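Local atomic coordinates of hyaluronidase (Thermobaculum terrenum, PDB entry 5DIY), a protein that probably removes O-linked N-acetylglucosamine from proteins, acting as a hexosaminidase of glycoside hydrolase family 84. Residues E19-E22 against R23-M26; N173-Y176 against L177-L180; L386-A389 against M390-F393. One frame throughout, in Å; residues are numbered along the deposited sequence.

Contact 1 of 3, residues E19-E22 against R23-M26; sequences EHQE and RLDM
Arg23 N donates to Glu19 O (3.0 Å), and the same i to i+4 bond repeats through Leu24, Asp25 and Met26, so residues 20-26 form the first two turns of a helix, with Glu19 as N-cap. The N-H of Glu19 is held by the carboxylate of Glu22, N to OE1 2.8 Å, on the anti side and 31° out of the carboxylate plane; this is the half of a capping box in which the N3 side chain accepts from the N-cap N-H. OE2 of Glu22 forms a salt bridge with Lys367. His20 has CG anti to its backbone N (chi1 -180°), which swings the imidazole alongside the next turn, where CG of Leu24 lies over one ring face, toward its rim, and Leu24 CD1 comes 3.5 Å from His20 NE2. At the ring edge, in its plane, His20 ND1 is hydrogen-bonded to a water at 2.9 Å, which accepts from Arg23 NH1, tying ring to guanidinium. Arg23 itself runs out extended to a salt bridge through NE with Glu11. A second water joins Glu22 O to Asp25 OD2, which also pairs with Lys266. All this begins helix 20-32, the crossover between strands 6-11 and 37-40 in the first beta-alpha-beta unit of a TIM barrel.

Contact 2 of 3, residues N173-Y176 against L177-L180; sequences NLEY and LRIL
Arg178 N, Ile179 N and Leu180 N reach back four residues to Leu174 O, Glu175 O and Tyr176 O at 2.9 to 3.1 Å, which starts helix 175-183 with Leu174 at its N-cap. The helix is the crossover of the beta-alpha-beta unit between strands 160-164 and 189-192 of the TIM barrel.

Tyr176 and Leu180 lie side by side and point the same way. CD2 of Leu180 settles against the outer end of the phenol, 3.8 Å from Tyr176 CE1, while Leu177 CD2 lies 4.0 Å from Tyr176 CD1. With CG of Tyr176 anti to the backbone N (chi1 167°), the ring is carried into the buried side, where its hydroxyl is hydrogen-bonded to Gln141 and to the backbone N of Thr166. Helix 137-153 covers this apolar face through Ala138, which touches Tyr176, Ile179 and Leu180.

Towards solvent, CG of Glu175 packs on Ile179 CD1 at 3.7 Å. The Glu175 carboxylate stays beyond a salt bridge from Arg178: Glu175 OE1 to Arg178 NH2 is 4.3 Å, the two flat groups stand 79° apart, and no N-H is aimed at the oxygen, so any attraction is likely to be a loose one between charges.

The arginine instead folds back over the helix start, bent at chi2 and chi3, laying one guanidinium face over Glu175 CA. That bend delivers Arg178 NH1 to Asn173 O, 2.7 Å away, the carbonyl oxygen lying only 12° out of the guanidinium plane.

Contact 3 of 3, residues L386-A389 against M390-F393; sequences LDQA and MITF
Thr392 and Gln388 carry the main polar feature of this helical turn. Gln388 O is gripped twice by the same residue, by Thr392 N at 3.0 Å and by Thr392 OG1 at 2.9 Å, and the two donors come from opposite faces of the carbonyl plane. The hydroxyl gets there because OG1 stands beside its own backbone N (chi1 -57°). With an alanine here the hydroxyl is gone, and Gln388 O would probably lose one of the two hydrogen bonds it receives from this residue, keeping that from the backbone N-H. The other backbone bonds are ordinary i to i+4 ones, the straightest being Phe393 N to Ala389 O, 3.0 Å at 175°.

Among the van der Waals contacts, Gln388 and Ile391 run side by side in the same direction. The amide of Gln388, its chain bent at chi2, rests on Ile391 CD1, which is 3.6 Å from Gln388 NE2. The ring of Phe393 approaches Ala389 obliquely, Phe393 CD2 lying 3.4 Å from Ala389 O.

This piece of helix 373-398 packs against two others: Leu386, Ala389 and Phe393 meet helix 440-451 at Phe444, Leu445 and Val448, while Leu386, Asp387, Met390 and Phe393 touch helix 340-362. The Phe393 ring also meets that of Phe335 in helix 322-336.

In the fold
The three contacts follow in series along the chain, each spanning eight residues; contacts 1 and 2 open a helix and contact 3 lies within one. Contacts 1 and 2 belong to the same eight-stranded TIM barrel, on the crossover helices 20-32 and 175-183 that follow its first and fifth strands, with centres 38 Å apart. Contact 3 is in the helical region that follows the barrel, its centre 45 Å from contact 1 and 58 Å from contact 2, across the chain's centre from the latter. The bound N-acetylglucosamine lies about 13 Å from the Arg23 side chain and about 11 Å from that of Tyr176, so both lie in the barrel that holds the sugar but at a distance from it, while contact 3 is remote from it.

Contact 1 of 3, residues E19-E22 against R23-M26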
ATOM      1  N   GLU C  19     -17.203  -1.869   0.188  1.00 33.23           N
ATOM      2  CA  GLU C  19     -18.648  -2.076   0.302  1.00 35.09           C
ATOM      3  C   GLU C  19     -19.184  -1.293   1.491  1.00 34.52           C
ATOM      4  O   GLU C  19     -18.451  -1.019   2.455  1.00 34.50           O
ATOM      5  CB  GLU C  19     -18.985  -3.558   0.529  1.00 36.53           C
ATOM      6  CG  GLU C  19     -18.589  -4.513  -0.585  1.00 38.34           C
ATOM      7  CD  GLU C  19     -19.416  -4.370  -1.848  1.00 40.47           C
ATOM      8  OE1 GLU C  19     -20.466  -3.687  -1.838  1.00 44.13           O
ATOM      9  OE2 GLU C  19     -19.007  -4.955  -2.871  1.00 42.05           O
ATOM     10  N   HIS C  20     -20.469  -0.961   1.430  1.00 34.47           N
ATOM     11  CA  HIS C  20     -21.137  -0.226   2.502  1.00 35.34           C
ATOM     12  C   HIS C  20     -20.968  -0.910   3.861  1.00 35.21           C
ATOM     13  O   HIS C  20     -20.711  -0.244   4.877  1.00 35.98           O
ATOM     14  CB  HIS C  20     -22.630  -0.034   2.175  1.00 36.23           C
ATOM     15  CG  HIS C  20     -23.383   0.722   3.226  1.00 37.17           C
ATOM     16  ND1 HIS C  20     -23.153   2.055   3.491  1.00 37.85           N
ATOM     17  CD2 HIS C  20     -24.350   0.327   4.087  1.00 36.58           C
ATOM     18  CE1 HIS C  20     -23.945   2.448   4.472  1.00 37.38           C
ATOM     19  NE2 HIS C  20     -24.683   1.420   4.849  1.00 37.14           N
ATOM     20  N   GLN C  21     -21.102  -2.235   3.871  1.00 34.88           N
ATOM     21  CA  GLN C  21     -20.966  -3.018   5.101  1.00 36.57           C
ATOM     22  C   GLN C  21     -19.529  -3.042   5.648  1.00 34.37           C
ATOM     23  O   GLN C  21     -19.320  -3.055   6.862  1.00 32.87           O
ATOM     24  CB  GLN C  21     -21.458  -4.457   4.870  1.00 38.77           C
ATOM     25  CG  GLN C  21     -21.618  -5.275   6.143  1.00 40.63           C
ATOM     26  CD  GLN C  21     -22.556  -4.612   7.137  1.00 42.80           C
ATOM     27  OE1 GLN C  21     -23.652  -4.163   6.770  1.00 42.54           O
ATOM     28  NE2 GLN C  21     -22.121  -4.521   8.397  1.00 42.90           N
ATOM     29  N   GLU C  22     -18.558  -3.062   4.742  1.00 34.04           N
ATOM     30  CA  GLU C  22     -17.132  -3.032   5.107  1.00 33.54           C
ATOM     31  C   GLU C  22     -16.760  -1.702   5.767  1.00 31.87           C
ATOM     32  O   GLU C  22     -16.020  -1.676   6.749  1.00 31.46           O
ATOM     33  CB  GLU C  22     -16.266  -3.286   3.871  1.00 33.89           C
ATOM     34  CG  GLU C  22     -16.430  -4.693   3.317  1.00 34.26           C
ATOM     35  CD  GLU C  22     -15.827  -4.904   1.937  1.00 34.61           C
ATOM     36  OE1 GLU C  22     -15.679  -3.945   1.159  1.00 35.66           O
ATOM     37  OE2 GLU C  22     -15.503  -6.062   1.618  1.00 37.07           O
ATOM     38  N   ARG C  23     -17.300  -0.605   5.241  1.00 31.21           N
ATOM     39  CA  ARG C  23     -17.130   0.719   5.856  1.00 30.56           C
ATOM     40  C   ARG C  23     -17.699   0.769   7.266  1.00 30.74           C
ATOM     41  O   ARG C  23     -17.028   1.239   8.183  1.00 32.35           O
ATOM     42  CB  ARG C  23     -17.771   1.803   4.995  1.00 29.06           C
ATOM     43  CG  ARG C  23     -17.001   2.061   3.720  1.00 28.35           C
ATOM     44  CD  ARG C  23     -17.837   2.825   2.719  1.00 27.53           C
ATOM     45  NE  ARG C  23     -17.104   3.063   1.486  1.00 26.50           N
ATOM     46  CZ  ARG C  23     -17.651   3.371   0.312  1.00 26.86           C
ATOM     47  NH1 ARG C  23     -18.973   3.484   0.168  1.00 27.31           N
ATOM     48  NH2 ARG C  23     -16.867   3.569  -0.744  1.00 26.86           N
ATOM     49  N   LEU C  24     -18.917   0.259   7.437  1.00 31.26           N
ATOM     50  CA  LEU C  24     -19.565   0.225   8.753  1.00 32.24           C
ATOM     51  C   LEU C  24     -18.754  -0.611   9.743  1.00 32.24           C
ATOM     52  O   LEU C  24     -18.558  -0.207  10.886  1.00 31.99           O
ATOM     53  CB  LEU C  24     -20.993  -0.330   8.650  1.00 33.13           C
ATOM     54  CG  LEU C  24     -22.006   0.528   7.886  1.00 33.72           C
ATOM     55  CD1 LEU C  24     -23.210  -0.311   7.486  1.00 34.43           C
ATOM     56  CD2 LEU C  24     -22.430   1.741   8.700  1.00 34.24           C
ATOM     57  N   ASP C  25     -18.296  -1.773   9.280  1.00 32.61           N
ATOM     58  CA  ASP C  25     -17.406  -2.649  10.048  1.00 32.72           C
ATOM     59  C   ASP C  25     -16.057  -1.972  10.359  1.00 30.70           C
ATOM     60  O   ASP C  25     -15.572  -2.038  11.485  1.00 30.14           O
ATOM     61  CB  ASP C  25     -17.188  -3.951   9.269  1.00 34.66           C
ATOM     62  CG  ASP C  25     -16.313  -4.937  10.010  1.00 37.06           C
ATOM     63  OD1 ASP C  25     -16.839  -5.680  10.867  1.00 38.23           O
ATOM     64  OD2 ASP C  25     -15.096  -4.971   9.724  1.00 38.24           O
ATOM     65  N   MET C  26     -15.458  -1.317   9.366  1.00 30.00           N
ATOM     66  CA  MET C  26     -14.220  -0.562   9.587  1.00 28.69           C
ATOM     67  C   MET C  26     -14.386   0.514  10.666  1.00 28.74           C
ATOM     68  O   MET C  26     -13.465   0.734  11.451  1.00 26.81           O
ATOM     69  CB  MET C  26     -13.707   0.070   8.284  1.00 29.32           C
ATOM     70  CG  MET C  26     -12.286   0.626   8.360  1.00 29.59           C
ATOM     71  SD  MET C  26     -11.017  -0.589   8.804  1.00 29.55           S
ATOM     72  CE  MET C  26     -10.986  -1.611   7.339  1.00 29.30           C
TER
HETATM   73  O   HOH W   1     -21.581   3.315   1.431  1.00 33.67           O
HETATM   74  O   HOH W   2     -14.221  -3.778   7.217  1.00 21.82           O

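Contact 2 of 3, residues N173-Y176 against L177-L180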
ATOM      1  N   ASN C 173      10.073  22.629  -0.807  1.00 36.72           N
ATOM      2  CA  ASN C 173      10.371  24.046  -1.057  1.00 38.46           C
ATOM      3  C   ASN C 173       9.954  24.540  -2.439  1.00 38.78           C
ATOM      4  O   ASN C 173      10.378  25.609  -2.865  1.00 39.24           O
ATOM      5  CB  ASN C 173      11.862  24.310  -0.799  1.00 38.30           C
ATOM      6  CG  ASN C 173      12.234  24.120   0.658  1.00 39.15           C
ATOM      7  OD1 ASN C 173      13.156  23.379   0.985  1.00 41.90           O
ATOM      8  ND2 ASN C 173      11.501  24.778   1.544  1.00 39.47           N
ATOM      9  N   LEU C 174       9.086  23.787  -3.115  1.00 39.74           N
ATOM     10  CA  LEU C 174       8.604  24.156  -4.445  1.00 40.30           C
ATOM     11  C   LEU C 174       7.807  25.459  -4.375  1.00 41.03           C
ATOM     12  O   LEU C 174       7.102  25.706  -3.391  1.00 43.15           O
ATOM     13  CB  LEU C 174       7.733  23.030  -5.011  1.00 41.08           C
ATOM     14  CG  LEU C 174       7.403  23.047  -6.503  1.00 41.44           C
ATOM     15  CD1 LEU C 174       8.629  22.681  -7.329  1.00 41.21           C
ATOM     16  CD2 LEU C 174       6.258  22.088  -6.792  1.00 41.43           C
ATOM     17  N   GLU C 175       7.933  26.287  -5.412  1.00 40.82           N
ATOM     18  CA  GLU C 175       7.286  27.604  -5.462  1.00 40.62           C
ATOM     19  C   GLU C 175       5.771  27.517  -5.261  1.00 38.35           C
ATOM     20  O   GLU C 175       5.196  28.287  -4.487  1.00 37.65           O
ATOM     21  CB  GLU C 175       7.604  28.299  -6.794  1.00 42.85           C
ATOM     22  CG  GLU C 175       6.992  29.685  -6.959  1.00 45.72           C
ATOM     23  CD  GLU C 175       7.416  30.360  -8.253  1.00 47.72           C
ATOM     24  OE1 GLU C 175       8.571  30.821  -8.328  1.00 51.17           O
ATOM     25  OE2 GLU C 175       6.591  30.436  -9.191  1.00 48.86           O
ATOM     26  N   TYR C 176       5.142  26.587  -5.976  1.00 34.87           N
ATOM     27  CA  TYR C 176       3.725  26.267  -5.807  1.00 33.25           C
ATOM     28  C   TYR C 176       3.330  26.129  -4.315  1.00 33.12           C
ATOM     29  O   TYR C 176       2.351  26.730  -3.874  1.00 33.35           O
ATOM     30  CB  TYR C 176       3.393  24.986  -6.602  1.00 32.43           C
ATOM     31  CG  TYR C 176       2.056  24.361  -6.282  1.00 31.02           C
ATOM     32  CD1 TYR C 176       1.915  23.517  -5.178  1.00 30.40           C
ATOM     33  CD2 TYR C 176       0.937  24.586  -7.085  1.00 29.80           C
ATOM     34  CE1 TYR C 176       0.698  22.941  -4.871  1.00 29.25           C
ATOM     35  CE2 TYR C 176      -0.287  24.001  -6.785  1.00 29.43           C
ATOM     36  CZ  TYR C 176      -0.398  23.182  -5.671  1.00 28.62           C
ATOM     37  OH  TYR C 176      -1.597  22.596  -5.341  1.00 27.70           O
ATOM     38  N   LEU C 177       4.096  25.345  -3.560  1.00 34.13           N
ATOM     39  CA  LEU C 177       3.835  25.124  -2.127  1.00 35.62           C
ATOM     40  C   LEU C 177       3.993  26.394  -1.281  1.00 36.99           C
ATOM     41  O   LEU C 177       3.225  26.615  -0.337  1.00 36.60           O
ATOM     42  CB  LEU C 177       4.760  24.043  -1.571  1.00 35.89           C
ATOM     43  CG  LEU C 177       4.534  22.630  -2.113  1.00 36.54           C
ATOM     44  CD1 LEU C 177       5.688  21.721  -1.720  1.00 36.86           C
ATOM     45  CD2 LEU C 177       3.200  22.074  -1.624  1.00 36.03           C
ATOM     46  N   ARG C 178       4.995  27.208  -1.616  1.00 38.15           N
ATOM     47  CA  ARG C 178       5.218  28.498  -0.942  1.00 38.13           C
ATOM     48  C   ARG C 178       4.086  29.491  -1.224  1.00 37.03           C
ATOM     49  O   ARG C 178       3.649  30.205  -0.319  1.00 37.91           O
ATOM     50  CB  ARG C 178       6.576  29.091  -1.337  1.00 39.27           C
ATOM     51  CG  ARG C 178       7.757  28.574  -0.509  1.00 40.68           C
ATOM     52  CD  ARG C 178       9.025  28.360  -1.338  1.00 43.16           C
ATOM     53  NE  ARG C 178       9.236  29.420  -2.331  1.00 45.86           N
ATOM     54  CZ  ARG C 178       9.960  29.313  -3.450  1.00 47.41           C
ATOM     55  NH1 ARG C 178      10.604  28.189  -3.774  1.00 48.44           N
ATOM     56  NH2 ARG C 178      10.045  30.361  -4.266  1.00 49.11           N
ATOM     57  N   ILE C 179       3.601  29.521  -2.464  1.00 36.01           N
ATOM     58  CA  ILE C 179       2.451  30.354  -2.830  1.00 35.06           C
ATOM     59  C   ILE C 179       1.208  29.887  -2.078  1.00 35.02           C
ATOM     60  O   ILE C 179       0.435  30.702  -1.580  1.00 35.60           O
ATOM     61  CB  ILE C 179       2.168  30.334  -4.355  1.00 35.31           C
ATOM     62  CG1 ILE C 179       3.322  30.973  -5.139  1.00 35.54           C
ATOM     63  CG2 ILE C 179       0.865  31.066  -4.681  1.00 36.03           C
ATOM     64  CD1 ILE C 179       3.394  30.528  -6.589  1.00 36.19           C
ATOM     65  N   LEU C 180       1.026  28.572  -1.998  1.00 34.22           N
ATOM     66  CA  LEU C 180      -0.142  27.994  -1.330  1.00 33.70           C
ATOM     67  C   LEU C 180      -0.139  28.312   0.175  1.00 32.48           C
ATOM     68  O   LEU C 180      -1.180  28.644   0.742  1.00 31.89           O
ATOM     69  CB  LEU C 180      -0.195  26.473  -1.561  1.00 35.00           C
ATOM     70  CG  LEU C 180      -1.536  25.806  -1.846  1.00 35.36           C
ATOM     71  CD1 LEU C 180      -2.179  26.337  -3.122  1.00 35.87           C
ATOM     72  CD2 LEU C 180      -1.314  24.304  -1.940  1.00 35.29           C
TER

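Contact 3 of 3, residues L386-A389 against M390-F393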
ATOM      1  N   LEU C 386      10.291 -25.535  -4.976  1.00 24.93           N
ATOM      2  CA  LEU C 386      11.482 -25.732  -4.142  1.00 25.56           C
ATOM      3  C   LEU C 386      11.699 -27.199  -3.782  1.00 25.55           C
ATOM      4  O   LEU C 386      12.832 -27.666  -3.737  1.00 25.58           O
ATOM      5  CB  LEU C 386      11.398 -24.913  -2.852  1.00 26.27           C
ATOM      6  CG  LEU C 386      11.682 -23.421  -2.984  1.00 27.68           C
ATOM      7  CD1 LEU C 386      11.333 -22.721  -1.675  1.00 28.06           C
ATOM      8  CD2 LEU C 386      13.139 -23.169  -3.355  1.00 28.36           C
ATOM      9  N   ASP C 387      10.602 -27.903  -3.519  1.00 26.06           N
ATOM     10  CA  ASP C 387      10.618 -29.338  -3.257  1.00 27.04           C
ATOM     11  C   ASP C 387      11.248 -30.125  -4.418  1.00 26.51           C
ATOM     12  O   ASP C 387      12.051 -31.031  -4.203  1.00 25.32           O
ATOM     13  CB  ASP C 387       9.185 -29.832  -2.987  1.00 28.57           C
ATOM     14  CG  ASP C 387       9.130 -31.049  -2.081  1.00 30.58           C
ATOM     15  OD1 ASP C 387      10.174 -31.492  -1.551  1.00 31.13           O
ATOM     16  OD2 ASP C 387       8.011 -31.574  -1.894  1.00 34.49           O
ATOM     17  N   GLN C 388      10.898 -29.754  -5.646  1.00 26.18           N
ATOM     18  CA  GLN C 388      11.523 -30.336  -6.834  1.00 26.23           C
ATOM     19  C   GLN C 388      12.994 -29.928  -7.015  1.00 25.65           C
ATOM     20  O   GLN C 388      13.789 -30.721  -7.518  1.00 25.46           O
ATOM     21  CB  GLN C 388      10.700 -30.020  -8.086  1.00 27.51           C
ATOM     22  CG  GLN C 388       9.309 -30.654  -8.060  1.00 28.64           C
ATOM     23  CD  GLN C 388       9.354 -32.168  -8.044  1.00 29.71           C
ATOM     24  OE1 GLN C 388      10.165 -32.774  -8.739  1.00 30.96           O
ATOM     25  NE2 GLN C 388       8.495 -32.783  -7.240  1.00 30.51           N
ATOM     26  N   ALA C 389      13.359 -28.713  -6.606  1.00 25.04           N
ATOM     27  CA  ALA C 389      14.779 -28.311  -6.570  1.00 25.24           C
ATOM     28  C   ALA C 389      15.588 -29.174  -5.599  1.00 25.10           C
ATOM     29  O   ALA C 389      16.726 -29.539  -5.892  1.00 25.60           O
ATOM     30  CB  ALA C 389      14.924 -26.839  -6.210  1.00 24.76           C
ATOM     31  N   MET C 390      14.989 -29.483  -4.450  1.00 25.49           N
ATOM     32  CA  MET C 390      15.563 -30.400  -3.456  1.00 26.42           C
ATOM     33  C   MET C 390      15.896 -31.761  -4.063  1.00 26.00           C
ATOM     34  O   MET C 390      16.998 -32.285  -3.876  1.00 25.13           O
ATOM     35  CB  MET C 390      14.580 -30.574  -2.291  1.00 28.24           C
ATOM     36  CG  MET C 390      14.990 -31.551  -1.197  1.00 29.66           C
ATOM     37  SD  MET C 390      16.282 -30.845  -0.178  1.00 32.84           S
ATOM     38  CE  MET C 390      16.781 -32.293   0.750  1.00 32.40           C
ATOM     39  N   ILE C 391      14.938 -32.315  -4.799  1.00 26.38           N
ATOM     40  CA  ILE C 391      15.108 -33.615  -5.434  1.00 27.17           C
ATOM     41  C   ILE C 391      16.229 -33.555  -6.466  1.00 25.64           C
ATOM     42  O   ILE C 391      17.064 -34.461  -6.535  1.00 24.46           O
ATOM     43  CB  ILE C 391      13.798 -34.104  -6.095  1.00 28.39           C
ATOM     44  CG1 ILE C 391      12.733 -34.376  -5.026  1.00 29.32           C
ATOM     45  CG2 ILE C 391      14.037 -35.371  -6.913  1.00 29.55           C
ATOM     46  CD1 ILE C 391      11.321 -34.270  -5.553  1.00 29.87           C
ATOM     47  N   THR C 392      16.246 -32.484  -7.255  1.00 25.04           N
ATOM     48  CA  THR C 392      17.246 -32.318  -8.302  1.00 24.64           C
ATOM     49  C   THR C 392      18.659 -32.260  -7.716  1.00 24.67           C
ATOM     50  O   THR C 392      19.529 -33.019  -8.144  1.00 25.85           O
ATOM     51  CB  THR C 392      16.949 -31.073  -9.165  1.00 24.69           C
ATOM     52  OG1 THR C 392      15.637 -31.191  -9.719  1.00 24.44           O
ATOM     53  CG2 THR C 392      17.963 -30.925 -10.299  1.00 24.85           C
ATOM     54  N   PHE C 393      18.869 -31.388  -6.729  1.00 24.88           N
ATOM     55  CA  PHE C 393      20.176 -31.253  -6.062  1.00 25.20           C
ATOM     56  C   PHE C 393      20.637 -32.533  -5.365  1.00 25.70           C
ATOM     57  O   PHE C 393      21.810 -32.901  -5.478  1.00 25.92           O
ATOM     58  CB  PHE C 393      20.179 -30.113  -5.029  1.00 25.86           C
ATOM     59  CG  PHE C 393      20.388 -28.737  -5.608  1.00 26.03           C
ATOM     60  CD1 PHE C 393      21.497 -28.450  -6.396  1.00 27.13           C
ATOM     61  CD2 PHE C 393      19.501 -27.703  -5.310  1.00 27.18           C
ATOM     62  CE1 PHE C 393      21.700 -27.174  -6.911  1.00 27.37           C
ATOM     63  CE2 PHE C 393      19.703 -26.424  -5.810  1.00 27.49           C
ATOM     64  CZ  PHE C 393      20.802 -26.160  -6.617  1.00 27.94           C
TER